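Local coordinates for arginine decarboxylase, A207R protein (Paramecium bursaria Chlorella virus 1, PDB 2NVA) that decarboxylates arginine to agmatine with the help of a pyridoxal 5'-phosphate cofactor held in a TIM-barrel domain, at residues E155-L160 and A201-H206. Sequence-based numbering, arbitrary orientation.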
loop_
_atom_site.group_PDB
_atom_site.type_symbol
_atom_site.label_atom_id
_atom_site.label_comp_id
_atom_site.label_asym_id
_atom_site.label_seq_id
_atom_site.Cartn_x
_atom_site.Cartn_y
_atom_site.Cartn_z
ATOM N N GLU A 155 -12.098 -22.524 -22.907
ATOM C CA GLU A 155 -11.972 -23.546 -21.875
ATOM C C GLU A 155 -13.245 -23.754 -21.057
ATOM O O GLU A 155 -13.250 -24.575 -20.141
ATOM C CB GLU A 155 -10.792 -23.258 -20.962
ATOM C CG GLU A 155 -10.778 -21.860 -20.476
ATOM C CD GLU A 155 -9.590 -21.510 -19.588
ATOM O OE1 GLU A 155 -8.754 -22.398 -19.265
ATOM O OE2 GLU A 155 -9.509 -20.330 -19.201
ATOM N N ILE A 156 -14.301 -23.008 -21.378
ATOM C CA ILE A 156 -15.567 -23.106 -20.642
ATOM C C ILE A 156 -16.086 -24.550 -20.599
ATOM O O ILE A 156 -16.329 -25.091 -19.511
ATOM C CB ILE A 156 -16.681 -22.140 -21.213
ATOM C CG1 ILE A 156 -16.293 -20.644 -21.079
ATOM C CG2 ILE A 156 -18.034 -22.376 -20.521
ATOM C CD1 ILE A 156 -15.601 -20.360 -19.751
ATOM N N ARG A 157 -16.250 -25.173 -21.772
ATOM C CA ARG A 157 -16.788 -26.539 -21.809
ATOM C C ARG A 157 -15.910 -27.538 -21.047
ATOM O O ARG A 157 -16.417 -28.357 -20.278
ATOM C CB ARG A 157 -17.078 -27.027 -23.237
ATOM C CG ARG A 157 -17.980 -28.251 -23.175
ATOM C CD ARG A 157 -18.378 -28.852 -24.503
ATOM N NE ARG A 157 -19.152 -30.065 -24.235
ATOM C CZ ARG A 157 -20.472 -30.113 -24.063
ATOM N NH1 ARG A 157 -21.212 -29.014 -24.153
ATOM N NH2 ARG A 157 -21.059 -31.279 -23.822
ATOM N N HIS A 158 -14.599 -27.454 -21.260
ATOM C CA HIS A 158 -13.645 -28.319 -20.575
ATOM C C HIS A 158 -13.779 -28.231 -19.054
ATOM O O HIS A 158 -13.828 -29.260 -18.375
ATOM C CB HIS A 158 -12.199 -27.976 -20.983
ATOM C CG HIS A 158 -11.166 -28.594 -20.087
ATOM N ND1 HIS A 158 -10.827 -29.929 -20.151
ATOM C CD2 HIS A 158 -10.423 -28.062 -19.084
ATOM C CE1 HIS A 158 -9.914 -30.191 -19.231
ATOM N NE2 HIS A 158 -9.653 -29.077 -18.572
ATOM N N LEU A 159 -13.829 -27.011 -18.529
ATOM C CA LEU A 159 -13.921 -26.795 -17.080
ATOM C C LEU A 159 -15.225 -27.345 -16.501
ATOM O O LEU A 159 -15.240 -27.921 -15.422
ATOM C CB LEU A 159 -13.786 -25.313 -16.752
ATOM C CG LEU A 159 -12.378 -24.727 -16.889
ATOM C CD1 LEU A 159 -12.438 -23.236 -16.642
ATOM C CD2 LEU A 159 -11.382 -25.382 -15.926
ATOM N N LEU A 160 -16.306 -27.176 -17.249
ATOM C CA LEU A 160 -17.613 -27.678 -16.838
ATOM C C LEU A 160 -17.644 -29.200 -16.852
ATOM O O LEU A 160 -18.259 -29.815 -15.982
ATOM C CB LEU A 160 -18.725 -27.094 -17.717
ATOM C CG LEU A 160 -18.936 -25.573 -17.572
ATOM C CD1 LEU A 160 -19.770 -25.036 -18.713
ATOM C CD2 LEU A 160 -19.583 -25.223 -16.233
ATOM N N ALA A 201 -23.190 -25.369 -19.666
ATOM C CA ALA A 201 -23.313 -26.084 -18.398
ATOM C C ALA A 201 -24.496 -27.051 -18.413
ATOM O O ALA A 201 -24.379 -28.195 -17.957
ATOM C CB ALA A 201 -23.417 -25.101 -17.213
ATOM N N ILE A 202 -25.625 -26.593 -18.951
ATOM C CA ILE A 202 -26.803 -27.452 -19.108
ATOM C C ILE A 202 -26.467 -28.632 -20.043
ATOM O O ILE A 202 -26.835 -29.785 -19.764
ATOM C CB ILE A 202 -28.032 -26.643 -19.603
ATOM C CG1 ILE A 202 -28.512 -25.699 -18.496
ATOM C CG2 ILE A 202 -29.186 -27.575 -20.036
ATOM C CD1 ILE A 202 -29.415 -24.578 -18.973
ATOM N N SER A 203 -25.752 -28.335 -21.131
ATOM C CA SER A 203 -25.347 -29.334 -22.114
ATOM C C SER A 203 -24.484 -30.443 -21.497
ATOM O O SER A 203 -24.633 -31.618 -21.828
ATOM C CB SER A 203 -24.617 -28.670 -23.291
ATOM O OG SER A 203 -24.266 -29.649 -24.267
ATOM N N VAL A 204 -23.596 -30.047 -20.590
ATOM C CA VAL A 204 -22.705 -30.957 -19.871
ATOM C C VAL A 204 -23.473 -31.817 -18.852
ATOM O O VAL A 204 -23.067 -32.949 -18.559
ATOM C CB VAL A 204 -21.526 -30.150 -19.228
ATOM C CG1 VAL A 204 -20.765 -30.953 -18.186
ATOM C CG2 VAL A 204 -20.583 -29.658 -20.313
ATOM N N GLY A 205 -24.595 -31.301 -18.347
ATOM C CA GLY A 205 -25.416 -32.040 -17.379
ATOM C C GLY A 205 -25.598 -31.355 -16.030
ATOM O O GLY A 205 -26.171 -31.929 -15.108
ATOM N N HIS A 206 -25.094 -30.130 -15.907
ATOM C CA HIS A 206 -25.322 -29.313 -14.720
ATOM C C HIS A 206 -26.710 -28.715 -14.793
ATOM O O HIS A 206 -27.313 -28.668 -15.867
ATOM C CB HIS A 206 -24.264 -28.197 -14.613
ATOM C CG HIS A 206 -22.871 -28.720 -14.459
ATOM N ND1 HIS A 206 -22.427 -29.307 -13.295
ATOM C CD2 HIS A 206 -21.834 -28.775 -15.328
ATOM C CE1 HIS A 206 -21.171 -29.688 -13.446
ATOM N NE2 HIS A 206 -20.790 -29.383 -14.673
#
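Leu160 and Ala201 bring the two helices together where their backbones come nearest, the CA atoms of Leu160 and Ala201 lying 6.1 Å apart. The branched end of the leucine straddles the alanine methyl: Leu160 CD1 is 3.9 Å from Ala201 CB, and CD2 touches the same carbon. A side chain as small as alanine lets the leucine tip reach the opposing backbone, with Leu160 CD1 3.6 Å from Ala201 N. Val204 continues the apolar seam through CG2, which faces Leu160 CB, while CG1 rests against the backbone carbonyl of Leu160.

Val204 CG2 also carries the Arg157 guanidinium, sitting over the centre of one face, 3.8 Å from Arg157 CZ. The arginine can span the gap because its chain is extended, with CG anti to the backbone N (chi1 -164°). Its main polar partner is Glu200, in a salt bridge with NH1; NE pairs with Glu161, so that one acid from each helix holds the group. At the edge of the flat group, Arg157 NH1 also donates to Ser203 OG at 3.1 Å, close to the guanidinium plane.

The second polar link is buried: His206 NE2 gives a nearly straight bond (173°) to Leu160 O, 2.9 Å away, with the oxygen lying in the imidazole plane. This bond requires the proton on NE2, and it helps to hold the ring in its rotation about CB-CG.

His206 follows directly on a Schellman motif that ends helix 184-204: His206 N bonds to Ala201 O, and Gly205 is the C-prime residue, where at positive phi a CB would press against Val204 O. The contact thus joins neighbouring outer helices of the TIM barrel, 156-165 and 184-204, which precede and follow strand 170-174 in the chain, well away from the cofactor.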